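PDB 4G1P: Cys-Gly metallodipeptidase DUG1 from Saccharomyces cerevisiae, which hydrolyses the dipeptide Cys-Gly as a metal-dependent peptidase and serves as the catalytic component of the complex that degrades glutathione. Local coordinates for residues Phe9-Ile12 against Asp13-Lys16; Lys45-Phe48 against Ile49-Leu53; Leu142-Trp145 against Ile146-Val149. All blocks are in the same frame, centred on the assembly; numbering follows the deposited sequence.

Contact 1: residues Phe9-Ile12 against Asp13-Lys16; sequences FQKI and DSLK
S14 turns its hydroxyl back onto Q10 one helical turn earlier, at the C-terminal end of the amphipathic N-terminal helix 5-14, and so illustrates how a serine hydroxyl can bond the carbonyl one turn back. Its OG lies 3.0 Å from Q10 O and donates to it, while S14 N donates to the same oxygen, also at 3.0 Å. The two donors come from opposite faces of the carbonyl plane, OG well above it at 37° and N tilted by less, and thus both of them grip Q10 O. The torsion that makes this possible places OG beside the backbone N and anti to the carbonyl carbon (chi1 -55°).

K11 and L15 make the next backbone bond, L15 N donating to K11 O at 2.9 Å. The leucine side chain lies beside that oxygen and touches A154 of helix 135-154. The side chain of K11 itself leans along the helix, CD coming to 4.4 Å from S14 CB. I12, the buried residue here, touches A151 of helix 135-154 and K466 of helix 458-477. The carboxylate of D13 leans back beside F9 O, D13 CG at 3.7 Å from it, and OD1 makes a salt bridge with K466, tying this helix to helix 458-477. Beyond the break at L15, K16 opens helix 16-28; the end of its side chain leads away, while K16 CG sits 3.5 Å from I12 O.

Contact 2: residues Lys45-Phe48 against Ile49-Leu53; sequences KAKF and ISEQL
F48 and Q52 pack against each other one turn apart on helix 39-55, an amphipathic helix of the alpha/beta catalytic domain, and their pairing is a worked example of CH-pi contact along a helix. Q52 CG lies over one face of the ring, 4.1 Å from its centroid and displaced toward the rim. A bend at chi2 (-53°) folds the glutamine back, so that the plane of its amide lies 19° from that of the ring, and NE2 comes to 3.5 Å from F48 CE1. R22 donates to the amide oxygen of Q52, which helps to fix the rotation of the amide. On the buried side I49 adds its CG1, 4.3 Å from F48 CD2. K45 leads its amine away to Y103 O and T139 OG1, and its side chain lies about 7 Å from that of D104, probably an active-site residue.

The other flank is looser. K47, exposed to solvent, and E51 run side by side in the same direction, with K47 NZ 4.7 Å from E51 OE2; their charges probably attract only weakly, since the charged atoms are not in contact. S50 is the exception to this slackness: its OG occupies the crowded position between backbone N and carbonyl carbon (chi1 52°), from which it donates to K47 O. That oxygen thus takes two donors, S50 OG at 2.6 Å and E51 N at 3.0 Å.

Contact 3: residues Leu142-Trp145 against Ile146-Val149; sequences LLSW and INVV
L143 and I146 meet by apolar contact on a buried part of helix 135-154, crossing with L143 CD2 3.9 Å from I146 CD1. I146 reaches there because its CG1 stands beside the backbone N (chi1 -48°), with the terminal methyl extended beyond it.

Backbone hydrogen bonding forms the second group. N147 N reaches L143 O at 3.0 Å, V148 N reaches S144 O at 2.9 Å and V149 N reaches W145 O at 3.1 Å, all i to i+4, whereas I146 N makes a weak i to i+3 bond to L143 O.

The polar side chains are satisfied beyond this turn. S144 OG is bonded to G140 O, one turn back, and N147 lays its amide beside S144 CA, ND2 at 3.4 Å, while OD1 accepts from R22 NH1. A leucine in place of N147 would probably leave that guanidinium nitrogen without this acceptor and weaken the tie to helix 16-28.

Neighbouring helices pack on several sides: L143 and N147 touch helix 16-28, L142 and I146 lean on helix 39-55, and S144 and W145 reach M468 of helix 458-477, while V149 meets F58 and F159 in loops.

In the fold
Along the chain the contacts follow in series: contact 1 at the end of helix 5-14, running into helix 16-28, then contact 2 on helix 39-55 and contact 3 on helix 135-154. Contact 3 stands between the others, its centre 12 Å from each, whereas the centres of contacts 1 and 2 are 22 Å apart. Contacts 2 and 3 touch directly, L53 CD1 lying 3.6 Å from I146 CD1; contact 1 stops about 5 Å from contact 3 at nearest atoms. R22 of helix 16-28 joins contacts 2 and 3 by bonding Q52 and N147. Contact 3, wholly buried, and contact 2, partly so, thus pack two helices together near the zinc site, while contact 1 lies at the surface.

Contact 1: residues Phe9-Ile12 against Asp13-Lys16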
loop_
_atom_site.group_PDB
_atom_site.type_symbol
_atom_site.label_atom_id
_atom_site.label_comp_id
_atom_site.label_asym_id
_atom_site.label_seq_id
_atom_site.Cartn_x
_atom_site.Cartn_y
_atom_site.Cartn_z
ATOM N N PHE A 9 10.030 10.046 -46.164
ATOM C CA PHE A 9 10.974 9.351 -45.296
ATOM C C PHE A 9 12.191 10.213 -44.945
ATOM O O PHE A 9 12.714 10.145 -43.830
ATOM C CB PHE A 9 11.439 8.043 -45.934
ATOM C CG PHE A 9 10.417 6.961 -45.898
ATOM C CD1 PHE A 9 9.130 7.213 -45.438
ATOM C CD2 PHE A 9 10.741 5.686 -46.294
ATOM C CE1 PHE A 9 8.174 6.210 -45.400
ATOM C CE2 PHE A 9 9.798 4.680 -46.246
ATOM C CZ PHE A 9 8.510 4.942 -45.802
ATOM N N GLN A 10 12.639 11.020 -45.900
ATOM C CA GLN A 10 13.780 11.890 -45.688
ATOM C C GLN A 10 13.447 13.034 -44.736
ATOM O O GLN A 10 14.271 13.438 -43.899
ATOM C CB GLN A 10 14.260 12.452 -47.013
ATOM C CG GLN A 10 15.050 11.474 -47.837
ATOM C CD GLN A 10 15.408 12.050 -49.193
ATOM O OE1 GLN A 10 15.197 13.243 -49.438
ATOM N NE2 GLN A 10 15.964 11.213 -50.077
ATOM N N LYS A 11 12.245 13.570 -44.871
ATOM C CA LYS A 11 11.863 14.672 -44.016
ATOM C C LYS A 11 11.663 14.174 -42.597
ATOM O O LYS A 11 11.858 14.913 -41.644
ATOM C CB LYS A 11 10.615 15.366 -44.544
ATOM C CG LYS A 11 10.932 16.420 -45.589
ATOM C CD LYS A 11 12.014 17.370 -45.099
ATOM C CE LYS A 11 12.633 18.171 -46.242
ATOM N NZ LYS A 11 13.431 19.331 -45.738
ATOM N N ILE A 12 11.286 12.907 -42.464
ATOM C CA ILE A 12 11.074 12.323 -41.151
ATOM C C ILE A 12 12.401 12.259 -40.399
ATOM O O ILE A 12 12.459 12.513 -39.197
ATOM C CB ILE A 12 10.434 10.936 -41.251
ATOM C CG1 ILE A 12 8.952 11.070 -41.597
ATOM C CG2 ILE A 12 10.606 10.177 -39.951
ATOM C CD1 ILE A 12 8.233 9.747 -41.791
ATOM N N ASP A 13 13.467 11.942 -41.125
ATOM C CA ASP A 13 14.805 11.973 -40.563
ATOM C C ASP A 13 15.236 13.400 -40.210
ATOM O O ASP A 13 15.754 13.644 -39.122
ATOM C CB ASP A 13 15.802 11.341 -41.531
ATOM C CG ASP A 13 15.673 9.833 -41.600
ATOM O OD1 ASP A 13 15.114 9.233 -40.654
ATOM O OD2 ASP A 13 16.152 9.242 -42.594
ATOM N N SER A 14 14.999 14.340 -41.116
ATOM C CA SER A 14 15.469 15.709 -40.935
ATOM C C SER A 14 14.776 16.403 -39.784
ATOM O O SER A 14 15.346 17.288 -39.158
ATOM C CB SER A 14 15.219 16.538 -42.198
ATOM O OG SER A 14 15.803 15.923 -43.324
ATOM N N LEU A 15 13.529 16.025 -39.537
ATOM C CA LEU A 15 12.712 16.719 -38.571
ATOM C C LEU A 15 12.818 16.106 -37.166
ATOM O O LEU A 15 12.137 16.547 -36.246
ATOM C CB LEU A 15 11.263 16.746 -39.038
ATOM C CG LEU A 15 10.912 17.590 -40.261
ATOM C CD1 LEU A 15 9.405 17.577 -40.479
ATOM C CD2 LEU A 15 11.421 19.009 -40.102
ATOM N N LYS A 16 13.681 15.104 -37.004
ATOM C CA LYS A 16 13.914 14.504 -35.689
ATOM C C LYS A 16 14.163 15.511 -34.562
ATOM O O LYS A 16 13.711 15.291 -33.430
ATOM C CB LYS A 16 15.024 13.449 -35.733
ATOM C CG LYS A 16 14.588 12.158 -36.427
ATOM C CD LYS A 16 15.784 11.313 -36.826
ATOM C CE LYS A 16 16.729 11.102 -35.653
ATOM N NZ LYS A 16 17.867 10.225 -36.045
#

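Contact 2: residues Lys45-Phe48 against Ile49-Leu53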
loop_
_atom_site.group_PDB
_atom_site.type_symbol
_atom_site.label_atom_id
_atom_site.label_comp_id
_atom_site.label_asym_id
_atom_site.label_seq_id
_atom_site.Cartn_x
_atom_site.Cartn_y
_atom_site.Cartn_z
ATOM N N LYS A 45 -1.817 18.909 -20.678
ATOM C CA LYS A 45 -1.364 17.965 -21.678
ATOM C C LYS A 45 -2.294 18.030 -22.882
ATOM O O LYS A 45 -1.837 18.145 -24.015
ATOM C CB LYS A 45 -1.328 16.562 -21.073
ATOM C CG LYS A 45 -0.863 15.449 -21.991
ATOM C CD LYS A 45 0.633 15.412 -22.116
ATOM C CE LYS A 45 1.101 14.269 -23.017
ATOM N NZ LYS A 45 1.223 12.974 -22.315
ATOM N N ALA A 46 -3.600 17.991 -22.629
ATOM C CA ALA A 46 -4.592 18.083 -23.707
ATOM C C ALA A 46 -4.450 19.406 -24.439
ATOM O O ALA A 46 -4.584 19.478 -25.661
ATOM C CB ALA A 46 -6.005 17.951 -23.160
ATOM N N LYS A 47 -4.174 20.450 -23.675
ATOM C CA LYS A 47 -4.060 21.776 -24.227
ATOM C C LYS A 47 -2.841 21.810 -25.127
ATOM O O LYS A 47 -2.907 22.308 -26.253
ATOM C CB LYS A 47 -3.956 22.825 -23.107
ATOM C CG LYS A 47 -4.193 24.255 -23.574
ATOM C CD LYS A 47 -3.623 25.256 -22.592
ATOM C CE LYS A 47 -2.093 25.141 -22.492
ATOM N NZ LYS A 47 -1.522 25.844 -21.288
ATOM N N PHE A 48 -1.737 21.257 -24.631
ATOM C CA PHE A 48 -0.497 21.220 -25.391
ATOM C C PHE A 48 -0.683 20.504 -26.720
ATOM O O PHE A 48 -0.215 20.968 -27.749
ATOM C CB PHE A 48 0.602 20.524 -24.599
ATOM C CG PHE A 48 1.839 20.246 -25.401
ATOM C CD1 PHE A 48 2.677 21.281 -25.788
ATOM C CD2 PHE A 48 2.161 18.953 -25.780
ATOM C CE1 PHE A 48 3.826 21.032 -26.543
ATOM C CE2 PHE A 48 3.303 18.692 -26.528
ATOM C CZ PHE A 48 4.138 19.739 -26.915
ATOM N N ILE A 49 -1.364 19.368 -26.692
ATOM C CA ILE A 49 -1.597 18.603 -27.901
ATOM C C ILE A 49 -2.448 19.375 -28.901
ATOM O O ILE A 49 -2.089 19.476 -30.072
ATOM C CB ILE A 49 -2.201 17.221 -27.583
ATOM C CG1 ILE A 49 -1.130 16.366 -26.915
ATOM C CG2 ILE A 49 -2.699 16.524 -28.848
ATOM C CD1 ILE A 49 -1.625 15.060 -26.453
ATOM N N SER A 50 -3.558 19.941 -28.444
ATOM C CA SER A 50 -4.400 20.735 -29.344
ATOM C C SER A 50 -3.604 21.854 -29.991
ATOM O O SER A 50 -3.839 22.185 -31.133
ATOM C CB SER A 50 -5.622 21.306 -28.620
ATOM O OG SER A 50 -5.239 22.003 -27.450
ATOM N N GLU A 51 -2.651 22.415 -29.255
ATOM C CA GLU A 51 -1.742 23.427 -29.782
ATOM C C GLU A 51 -0.842 22.888 -30.897
ATOM O O GLU A 51 -0.636 23.557 -31.921
ATOM C CB GLU A 51 -0.889 24.021 -28.666
ATOM C CG GLU A 51 -1.570 25.130 -27.911
ATOM C CD GLU A 51 -0.878 25.458 -26.599
ATOM O OE1 GLU A 51 0.029 24.690 -26.191
ATOM O OE2 GLU A 51 -1.248 26.480 -25.971
ATOM N N GLN A 52 -0.304 21.688 -30.703
ATOM C CA GLN A 52 0.472 21.063 -31.763
ATOM C C GLN A 52 -0.397 20.784 -32.994
ATOM O O GLN A 52 0.049 20.967 -34.128
ATOM C CB GLN A 52 1.119 19.767 -31.287
ATOM C CG GLN A 52 2.073 19.946 -30.150
ATOM C CD GLN A 52 3.109 20.981 -30.455
ATOM O OE1 GLN A 52 3.968 20.784 -31.317
ATOM N NE2 GLN A 52 3.036 22.106 -29.757
ATOM N N LEU A 53 -1.626 20.326 -32.771
ATOM C CA LEU A 53 -2.529 20.045 -33.879
ATOM C C LEU A 53 -2.708 21.319 -34.701
ATOM O O LEU A 53 -2.528 21.332 -35.922
ATOM C CB LEU A 53 -3.883 19.551 -33.364
ATOM C CG LEU A 53 -4.185 18.044 -33.335
ATOM C CD1 LEU A 53 -3.079 17.221 -33.984
ATOM C CD2 LEU A 53 -4.485 17.563 -31.925
#

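Contact 3: residues Leu142-Trp145 against Ile146-Val149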
loop_
_atom_site.group_PDB
_atom_site.type_symbol
_atom_site.label_atom_id
_atom_site.label_comp_id
_atom_site.label_asym_id
_atom_site.label_seq_id
_atom_site.Cartn_x
_atom_site.Cartn_y
_atom_site.Cartn_z
ATOM N N LEU A 142 1.109 8.437 -30.260
ATOM C CA LEU A 142 0.130 9.485 -30.514
ATOM C C LEU A 142 0.750 10.640 -31.300
ATOM O O LEU A 142 0.269 10.995 -32.376
ATOM C CB LEU A 142 -0.449 10.011 -29.198
ATOM C CG LEU A 142 -1.587 11.029 -29.247
ATOM C CD1 LEU A 142 -2.377 10.969 -27.955
ATOM C CD2 LEU A 142 -1.070 12.432 -29.457
ATOM N N LEU A 143 1.804 11.241 -30.751
ATOM C CA LEU A 143 2.425 12.391 -31.398
ATOM C C LEU A 143 2.992 12.027 -32.778
ATOM O O LEU A 143 3.105 12.881 -33.661
ATOM C CB LEU A 143 3.514 12.995 -30.512
ATOM C CG LEU A 143 3.048 13.658 -29.216
ATOM C CD1 LEU A 143 4.239 14.059 -28.347
ATOM C CD2 LEU A 143 2.162 14.862 -29.526
ATOM N N SER A 144 3.332 10.758 -32.963
ATOM C CA SER A 144 3.863 10.306 -34.239
ATOM C C SER A 144 2.937 10.669 -35.397
ATOM O O SER A 144 3.403 11.103 -36.454
ATOM C CB SER A 144 4.116 8.803 -34.217
ATOM O OG SER A 144 5.204 8.483 -33.381
ATOM N N TRP A 145 1.632 10.510 -35.193
ATOM C CA TRP A 145 0.669 10.910 -36.219
ATOM C C TRP A 145 0.857 12.361 -36.640
ATOM O O TRP A 145 0.793 12.673 -37.830
ATOM C CB TRP A 145 -0.762 10.689 -35.753
ATOM C CG TRP A 145 -1.082 9.239 -35.542
ATOM C CD1 TRP A 145 -1.348 8.622 -34.357
ATOM C CD2 TRP A 145 -1.129 8.216 -36.545
ATOM N NE1 TRP A 145 -1.574 7.287 -34.563
ATOM C CE2 TRP A 145 -1.452 7.013 -35.898
ATOM C CE3 TRP A 145 -0.939 8.208 -37.930
ATOM C CZ2 TRP A 145 -1.585 5.806 -36.587
ATOM C CZ3 TRP A 145 -1.080 7.012 -38.614
ATOM C CH2 TRP A 145 -1.396 5.827 -37.941
ATOM N N ILE A 146 1.124 13.246 -35.681
ATOM C CA ILE A 146 1.344 14.650 -36.019
ATOM C C ILE A 146 2.678 14.871 -36.734
ATOM O O ILE A 146 2.739 15.620 -37.708
ATOM C CB ILE A 146 1.275 15.545 -34.790
ATOM C CG1 ILE A 146 0.024 15.213 -33.981
ATOM C CG2 ILE A 146 1.326 17.020 -35.202
ATOM C CD1 ILE A 146 -0.015 15.875 -32.638
ATOM N N ASN A 147 3.734 14.223 -36.247
ATOM C CA ASN A 147 5.035 14.256 -36.907
ATOM C C ASN A 147 4.891 13.916 -38.389
ATOM O O ASN A 147 5.379 14.639 -39.277
ATOM C CB ASN A 147 5.985 13.267 -36.234
ATOM C CG ASN A 147 6.151 13.540 -34.737
ATOM O OD1 ASN A 147 5.968 14.673 -34.280
ATOM N ND2 ASN A 147 6.494 12.499 -33.967
ATOM N N VAL A 148 4.181 12.818 -38.639
ATOM C CA VAL A 148 3.915 12.364 -39.985
ATOM C C VAL A 148 3.202 13.416 -40.839
ATOM O O VAL A 148 3.607 13.665 -41.976
ATOM C CB VAL A 148 3.132 11.057 -39.974
ATOM C CG1 VAL A 148 2.646 10.715 -41.395
ATOM C CG2 VAL A 148 4.009 9.956 -39.407
ATOM N N VAL A 149 2.153 14.038 -40.303
ATOM C CA VAL A 149 1.519 15.125 -41.042
ATOM C C VAL A 149 2.550 16.211 -41.360
ATOM O O VAL A 149 2.603 16.720 -42.472
ATOM C CB VAL A 149 0.321 15.726 -40.298
ATOM C CG1 VAL A 149 -0.174 16.950 -41.018
ATOM C CG2 VAL A 149 -0.786 14.717 -40.183
#